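Local coordinates for protein putative transcriptional regulator (Bacillus cytotoxicus NVH 391-98, PDB 3K4H) that probably regulates transcription as a member of the LacI family, binding a glucose-containing glycan between the two lobes of its sensor domain, at residues L231-A236 against L240-V245; Y116-E121 against V225-A230; R33-F38 against Y44-S49. One frame throughout, in Å; residues are numbered along the deposited sequence.

Interaction 1. Residues L231-A236 against L240-V245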
# COMPACT_ATOMS: atom_id res chain seq x y z
N LEU A 231 -13.63 20.76 3.61
CA LEU A 231 -13.86 22.00 2.97
C LEU A 231 -13.53 23.06 3.93
O LEU A 231 -13.15 24.12 3.58
CB LEU A 231 -15.32 22.10 2.64
CG LEU A 231 -15.78 23.45 2.16
CD1 LEU A 231 -15.50 23.53 0.72
CD2 LEU A 231 -17.22 23.60 2.39
N LEU A 232 -13.74 22.79 5.18
CA LEU A 232 -13.45 23.78 6.21
C LEU A 232 -11.96 24.12 6.28
O LEU A 232 -11.58 25.24 6.63
CB LEU A 232 -13.95 23.30 7.57
CG LEU A 232 -15.45 23.24 7.84
CD1 LEU A 232 -15.83 22.09 8.81
CD2 LEU A 232 -15.95 24.60 8.33
N SER A 233 -11.12 23.15 5.95
CA SER A 233 -9.69 23.38 5.99
C SER A 233 -9.25 24.43 4.96
O SER A 233 -8.23 25.07 5.16
CB SER A 233 -8.91 22.08 5.81
OG SER A 233 -8.93 21.64 4.46
N GLU A 234 -10.01 24.59 3.88
CA GLU A 234 -9.65 25.49 2.77
C GLU A 234 -9.79 26.96 3.16
O GLU A 234 -9.09 27.84 2.63
CB GLU A 234 -10.52 25.21 1.54
CG GLU A 234 -10.05 24.02 0.74
CD GLU A 234 -11.04 23.58 -0.33
OE1 GLU A 234 -11.25 24.33 -1.31
OE2 GLU A 234 -11.60 22.46 -0.20
N ILE A 235 -10.65 27.19 4.13
CA ILE A 235 -11.16 28.50 4.47
C ILE A 235 -10.79 28.93 5.89
O ILE A 235 -11.16 30.03 6.34
CB ILE A 235 -12.69 28.50 4.21
CG1 ILE A 235 -13.10 29.68 3.33
CG2 ILE A 235 -13.54 28.19 5.46
CD1 ILE A 235 -13.01 29.34 1.84
N ALA A 236 -10.04 28.09 6.55
CA ALA A 236 -9.61 28.34 7.88
C ALA A 236 -8.65 29.44 7.75
O ALA A 236 -8.08 29.62 6.71
CB ALA A 236 -8.92 27.18 8.39
N LEU A 240 -5.40 25.60 6.22
CA LEU A 240 -4.65 24.46 6.72
C LEU A 240 -3.97 23.55 5.76
O LEU A 240 -4.59 23.06 4.89
CB LEU A 240 -5.63 23.56 7.37
CG LEU A 240 -5.71 23.27 8.83
CD1 LEU A 240 -6.68 22.20 8.92
CD2 LEU A 240 -4.45 22.78 9.29
N SER A 241 -2.71 23.26 5.98
CA SER A 241 -2.06 22.24 5.22
C SER A 241 -2.66 20.96 5.65
O SER A 241 -2.83 20.72 6.79
CB SER A 241 -0.62 22.24 5.57
OG SER A 241 -0.13 23.50 5.37
N THR A 242 -2.94 20.10 4.71
CA THR A 242 -3.71 18.95 5.05
C THR A 242 -3.43 17.88 4.07
O THR A 242 -3.03 18.16 3.01
CB THR A 242 -5.11 19.35 4.96
OG1 THR A 242 -5.91 18.48 5.73
CG2 THR A 242 -5.51 19.27 3.63
N VAL A 243 -3.69 16.64 4.37
CA VAL A 243 -3.42 15.68 3.36
C VAL A 243 -4.71 15.26 2.76
O VAL A 243 -5.55 14.81 3.46
CB VAL A 243 -2.87 14.43 3.96
CG1 VAL A 243 -2.73 13.40 2.97
CG2 VAL A 243 -1.60 14.67 4.61
N ASP A 244 -4.84 15.38 1.45
CA ASP A 244 -6.03 14.98 0.76
C ASP A 244 -5.87 13.54 0.59
O ASP A 244 -4.87 13.08 0.21
CB ASP A 244 -6.21 15.64 -0.57
CG ASP A 244 -7.55 15.37 -1.16
OD1 ASP A 244 -7.96 14.23 -1.16
OD2 ASP A 244 -8.20 16.30 -1.60
N VAL A 245 -6.90 12.84 0.90
CA VAL A 245 -6.88 11.44 1.15
C VAL A 245 -7.99 10.83 0.26
O VAL A 245 -8.27 9.64 0.30
CB VAL A 245 -7.11 11.27 2.66
CG1 VAL A 245 -8.53 10.81 3.00
CG2 VAL A 245 -6.06 10.42 3.28

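Interaction 2. Residues Y116-E121 against V225-A230. With GLC (alpha-D-glucopyranose), chain C.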
# COMPACT_ATOMS: atom_id res chain seq x y z
N TYR A 116 0.55 4.84 6.44
CA TYR A 116 1.89 4.77 6.98
C TYR A 116 2.78 5.72 6.21
O TYR A 116 3.45 6.57 6.82
CB TYR A 116 2.45 3.36 6.92
CG TYR A 116 3.86 3.29 7.43
CD1 TYR A 116 4.12 3.10 8.78
CD2 TYR A 116 4.94 3.44 6.56
CE1 TYR A 116 5.44 3.04 9.24
CE2 TYR A 116 6.23 3.39 7.01
CZ TYR A 116 6.47 3.19 8.34
OH TYR A 116 7.76 3.15 8.75
N THR A 117 2.78 5.61 4.89
CA THR A 117 3.60 6.47 4.07
C THR A 117 3.14 7.93 4.04
O THR A 117 3.98 8.84 3.97
CB THR A 117 3.73 5.92 2.66
OG1 THR A 117 4.12 4.54 2.76
CG2 THR A 117 4.79 6.68 1.88
N ALA A 118 1.83 8.17 4.10
CA ALA A 118 1.38 9.56 4.08
C ALA A 118 2.00 10.26 5.29
O ALA A 118 2.62 11.31 5.12
CB ALA A 118 -0.12 9.67 4.07
N ALA A 119 1.90 9.65 6.48
CA ALA A 119 2.42 10.21 7.74
C ALA A 119 3.93 10.31 7.75
O ALA A 119 4.49 11.29 8.23
CB ALA A 119 1.93 9.41 8.94
N ARG A 120 4.61 9.31 7.21
CA ARG A 120 6.04 9.40 7.00
C ARG A 120 6.35 10.65 6.20
O ARG A 120 7.27 11.37 6.54
CB ARG A 120 6.55 8.17 6.24
CG ARG A 120 7.08 7.06 7.10
CD ARG A 120 8.58 7.08 7.10
NE ARG A 120 9.15 5.73 6.97
CZ ARG A 120 10.29 5.44 6.35
NH1 ARG A 120 11.03 6.40 5.80
NH2 ARG A 120 10.70 4.20 6.28
N GLU A 121 5.60 10.89 5.13
CA GLU A 121 5.91 11.97 4.21
C GLU A 121 5.67 13.33 4.87
O GLU A 121 6.50 14.25 4.75
CB GLU A 121 5.09 11.85 2.94
CG GLU A 121 5.61 10.84 1.94
CD GLU A 121 4.58 10.55 0.85
OE1 GLU A 121 3.40 10.92 1.00
OE2 GLU A 121 4.95 9.94 -0.17
N VAL A 225 0.18 20.35 10.35
CA VAL A 225 -0.37 19.64 9.22
C VAL A 225 -1.46 18.71 9.74
O VAL A 225 -1.31 18.16 10.84
CB VAL A 225 0.65 18.78 8.49
CG1 VAL A 225 -0.00 18.18 7.26
CG2 VAL A 225 1.85 19.61 8.08
N SER A 226 -2.52 18.52 8.98
CA SER A 226 -3.61 17.66 9.33
C SER A 226 -4.02 16.82 8.16
O SER A 226 -3.44 16.87 7.13
CB SER A 226 -4.79 18.46 9.81
OG SER A 226 -5.92 18.11 9.08
N PHE A 227 -5.06 16.04 8.30
CA PHE A 227 -5.45 15.09 7.30
C PHE A 227 -6.87 15.24 6.87
O PHE A 227 -7.68 15.65 7.61
CB PHE A 227 -5.35 13.71 7.87
CG PHE A 227 -4.08 13.05 7.64
CD1 PHE A 227 -3.91 12.21 6.61
CD2 PHE A 227 -3.06 13.20 8.49
CE1 PHE A 227 -2.73 11.60 6.43
CE2 PHE A 227 -1.90 12.59 8.29
CZ PHE A 227 -1.74 11.80 7.27
N ASN A 228 -7.17 14.84 5.66
CA ASN A 228 -8.49 14.80 5.08
C ASN A 228 -9.08 15.94 4.27
O ASN A 228 -10.00 15.72 3.59
CB ASN A 228 -9.45 14.75 6.25
CG ASN A 228 -9.58 13.41 6.87
OD1 ASN A 228 -10.35 13.25 7.78
ND2 ASN A 228 -8.87 12.46 6.39
N ASN A 229 -8.49 17.09 4.17
CA ASN A 229 -9.03 18.04 3.25
C ASN A 229 -10.47 18.46 3.34
O ASN A 229 -11.13 18.58 2.36
CB ASN A 229 -8.73 17.62 1.85
CG ASN A 229 -8.84 18.73 0.90
OD1 ASN A 229 -9.19 19.81 1.25
ND2 ASN A 229 -8.55 18.45 -0.31
N ALA A 230 -10.96 18.69 4.52
CA ALA A 230 -12.30 19.14 4.69
C ALA A 230 -12.46 20.49 4.12
O ALA A 230 -11.61 21.30 4.16
CB ALA A 230 -12.61 19.21 6.08
C1 GLC C . -11.94 10.54 10.39
C2 GLC C . -12.89 9.35 10.45
C3 GLC C . -12.11 8.07 10.23
C4 GLC C . -11.49 8.19 8.85
C5 GLC C . -10.44 9.30 8.88
C6 GLC C . -9.85 9.52 7.47
O1 GLC C . -11.22 10.61 11.60
O2 GLC C . -13.50 9.30 11.71
O3 GLC C . -12.97 6.96 10.36
O4 GLC C . -10.89 6.99 8.44
O5 GLC C . -11.00 10.52 9.33
O6 GLC C . -8.52 9.99 7.50

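Interaction 3. Residues R33-F38 against Y44-S49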
# COMPACT_ATOMS: atom_id res chain seq x y z
N ARG A 33 -21.08 9.62 -0.11
CA ARG A 33 -21.34 10.20 -1.41
C ARG A 33 -20.63 9.41 -2.51
O ARG A 33 -21.12 9.32 -3.64
CB ARG A 33 -20.88 11.64 -1.38
CG ARG A 33 -21.29 12.48 -2.56
CD ARG A 33 -20.41 13.74 -2.61
NE ARG A 33 -20.07 14.00 -3.99
CZ ARG A 33 -18.86 14.36 -4.42
NH1 ARG A 33 -17.85 14.53 -3.57
NH2 ARG A 33 -18.69 14.55 -5.72
N GLY A 34 -19.48 8.83 -2.20
CA GLY A 34 -18.76 8.00 -3.17
C GLY A 34 -19.45 6.65 -3.26
O GLY A 34 -19.59 6.05 -4.34
N ILE A 35 -19.89 6.17 -2.10
CA ILE A 35 -20.50 4.85 -2.01
C ILE A 35 -21.73 4.85 -2.91
O ILE A 35 -21.89 3.98 -3.78
CB ILE A 35 -20.81 4.49 -0.54
CG1 ILE A 35 -19.54 3.98 0.14
CG2 ILE A 35 -21.85 3.41 -0.48
CD1 ILE A 35 -19.53 4.09 1.65
N SER A 36 -22.57 5.87 -2.72
CA SER A 36 -23.82 6.05 -3.42
C SER A 36 -23.62 6.22 -4.94
O SER A 36 -24.38 5.67 -5.77
CB SER A 36 -24.51 7.28 -2.85
OG SER A 36 -25.67 7.56 -3.60
N SER A 37 -22.60 7.00 -5.31
CA SER A 37 -22.34 7.26 -6.71
C SER A 37 -22.15 5.93 -7.47
O SER A 37 -22.67 5.78 -8.57
CB SER A 37 -21.15 8.21 -6.87
OG SER A 37 -20.77 8.34 -8.23
N PHE A 38 -21.47 4.97 -6.85
CA PHE A 38 -21.36 3.64 -7.43
C PHE A 38 -22.61 2.76 -7.26
O PHE A 38 -23.07 2.11 -8.21
CB PHE A 38 -20.13 2.88 -6.90
CG PHE A 38 -19.87 1.62 -7.65
CD1 PHE A 38 -19.15 1.64 -8.84
CD2 PHE A 38 -20.41 0.42 -7.22
CE1 PHE A 38 -18.93 0.49 -9.56
CE2 PHE A 38 -20.19 -0.74 -7.95
CZ PHE A 38 -19.45 -0.70 -9.12
N TYR A 44 -28.06 -0.46 -6.68
CA TYR A 44 -28.06 -0.79 -5.27
C TYR A 44 -28.46 0.45 -4.48
O TYR A 44 -28.10 1.56 -4.85
CB TYR A 44 -26.68 -1.28 -4.83
CG TYR A 44 -26.39 -2.74 -5.12
CD1 TYR A 44 -25.99 -3.15 -6.40
CD2 TYR A 44 -26.52 -3.72 -4.13
CE1 TYR A 44 -25.73 -4.48 -6.66
CE2 TYR A 44 -26.26 -5.05 -4.39
CZ TYR A 44 -25.86 -5.42 -5.65
OH TYR A 44 -25.59 -6.76 -5.94
N ALA A 45 -29.22 0.23 -3.41
CA ALA A 45 -29.67 1.25 -2.49
C ALA A 45 -28.88 1.06 -1.22
O ALA A 45 -28.12 0.09 -1.11
CB ALA A 45 -31.13 1.10 -2.20
N LEU A 46 -29.05 1.96 -0.24
CA LEU A 46 -28.20 1.94 0.92
C LEU A 46 -29.02 1.77 2.18
O LEU A 46 -30.24 1.98 2.18
CB LEU A 46 -27.36 3.19 0.97
CG LEU A 46 -26.50 3.47 -0.28
CD1 LEU A 46 -25.69 4.73 -0.08
CD2 LEU A 46 -25.60 2.27 -0.70
N TYR A 47 -28.37 1.34 3.25
CA TYR A 47 -29.08 1.07 4.49
C TYR A 47 -28.13 1.24 5.65
O TYR A 47 -26.96 0.82 5.59
CB TYR A 47 -29.67 -0.35 4.46
CG TYR A 47 -30.27 -0.82 5.76
CD1 TYR A 47 -31.65 -0.91 5.92
CD2 TYR A 47 -29.46 -1.20 6.82
CE1 TYR A 47 -32.20 -1.36 7.11
CE2 TYR A 47 -29.98 -1.64 8.02
CZ TYR A 47 -31.34 -1.73 8.17
OH TYR A 47 -31.82 -2.18 9.40
N MSE A 48 -28.60 1.88 6.70
CA MSE A 48 -27.81 1.97 7.88
C MSE A 48 -28.71 1.87 9.06
O MSE A 48 -29.90 2.17 8.98
CB MSE A 48 -27.01 3.25 7.91
CG MSE A 48 -27.80 4.46 8.28
SE MSE A 48 -26.83 6.06 7.74
CE MSE A 48 -24.99 5.49 8.09
N SER A 49 -28.15 1.48 10.17
CA SER A 49 -28.87 1.36 11.40
C SER A 49 -28.71 2.59 12.22
O SER A 49 -27.80 3.34 12.03
CB SER A 49 -28.34 0.20 12.18
OG SER A 49 -28.33 0.54 13.53

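Interaction 1. Residues L231-A236 against L240-V245
S233 and L240 meet through both backbone and side chain. The polar part is a single hydrogen bond across the turn, from L240 N to S233 O, 3.1 Å long, with an N-H...O angle of 153°. The donor lies in the plane of the S233 carbonyl, with a C=O...N angle of 157°. The bond joins the middle of the short helix 231-235 to the residue just ahead of the strand. Helix and strand belong to the beta-alpha-beta unit made of strand 223-227, helix 231-235 and strand 241-244, in which the two strands lie parallel and adjacent in the sheet of the C-terminal lobe. Three residues intervene between A236 and L240, which makes the link from helix to second strand very short.

The apolar part lies beside that bond. S233 CB rests 3.8 Å from L240 CD1 and 3.9 Å from L240 CB, a small methylene set alongside the root and one branch of the leucine. L240 continues onto I224 of the preceding strand and D201 of helix 201-213. A236 CB and T242 CG2 add looser contacts, the latter 4.2 Å from S233 OG.

With chi1 at 75°, S233 OG sits between its own backbone N and carbonyl carbon; there it hydrogen-bonds A230 O and R281 NH1, which satisfies the buried hydroxyl. R281 also reaches the strand side, its NE bonding L240 O, and therefore bridges the two segments. T242 OG1 is held chiefly by D201.

Interaction 2. Residues Y116-E121 against V225-A230
F227 turns the edge of its ring against the helix that carries A118 and A119. The apolar contact is narrow: A118 CB lies close to the ring plane, 4.0 Å from F227 CE1 and 4.2 Å from F227 CZ, and A119 N stands at the same rim, 4.3 Å from F227 CZ. The methyl therefore abuts the ring periphery and does not lie over a face. The CB of F227 already points at helix 115-128. V225, two residues earlier, rests on V122 and L126 farther along that helix, so the strand packs on more than one turn of it.

Charged and polar groups flank this apolar centre. R149 makes a cation-pi contact with F227, and its NH1 also hydrogen-bonds the bound glucose, which places F227 behind a sugar-binding residue. N228, next in the chain, belongs to the glycan pocket. On a different side of the helix, R120 NE gives Y116 OH a weak 3.4 Å hydrogen bond; Y116 OH also bonds D155 of its own chain, while R120 NH2 forms a salt bridge with D155 of the second subunit.

No hydrogen bond crosses between the two segments. The contact is therefore one of van der Waals packing, in which the A118 methyl and the backbone at A119 meet the ring edge, while polar recognition is left to the sugar pocket beyond the strand and to the subunit interface beyond the helix.

Interaction 3. Residues R33-F38 against Y44-S49
The hydrogen bond from S37 N to R33 O, 3.2 Å long, closes the helical turn that carries I35 and S36, the two residues meeting L46 of the neighbouring strand. No hydrogen bond crosses the contact, which is made by carbon atoms. L46 divides its isopropyl end between them: CD2 comes to 3.9 Å from I35 CG2, while CD1 lies 3.9 Å from S36 CB and 4.0 Å from S36 CA. The leucine fork thus rests against the helix surface at two successive residues, touching a methyl branch of one and the backbone-proximal carbons of the other.

The contact lies where helix 27-41 leads through a brief connection into strand 45-48, an outermost strand of the parallel sheet in the N-terminal lobe, next to strand 10-14. In this Rossmann-like alpha/beta lobe the helix packs on the sheet, and both I35 and L46 reach that neighbouring strand, on L13 and L11 respectively.

I35 holds CG2 anti to the backbone N and CG1 beside it (chi1 -81°), which turns the CG2 methyl to L46. The two side chains cross at a slant. S36 OG is likewise anti to its backbone N at 174°, leaving CB as the atom that touches L46. On another side of the helix, S37 OG hydrogen-bonds Y248 OH and F38 makes an edge-to-face contact with Y252, joining it to helix 247-264.

In the fold
From the N terminus, interaction 3 comes first and closes a short connection of five residues, three of them the end of the helix, packing helix 27-41 on the edge strand of the N-terminal sheet. Interaction 2 spans 103 residues and ties helix 115-128 to strand 223-227 within the C-terminal lobe. Interaction 1 then closes a three-residue loop directly downstream. The three follow one another in series; none nests or crosses. Interactions 1 and 2 share the C-terminal sheet and touch where V243 of strand 241-244 meets N228 just past the end of strand 223-227, V243 O lying 2.7 Å from N228 N in a probable hydrogen bond. Interaction 3 stands apart, its centre 25 and 26 Å from those of interactions 1 and 2.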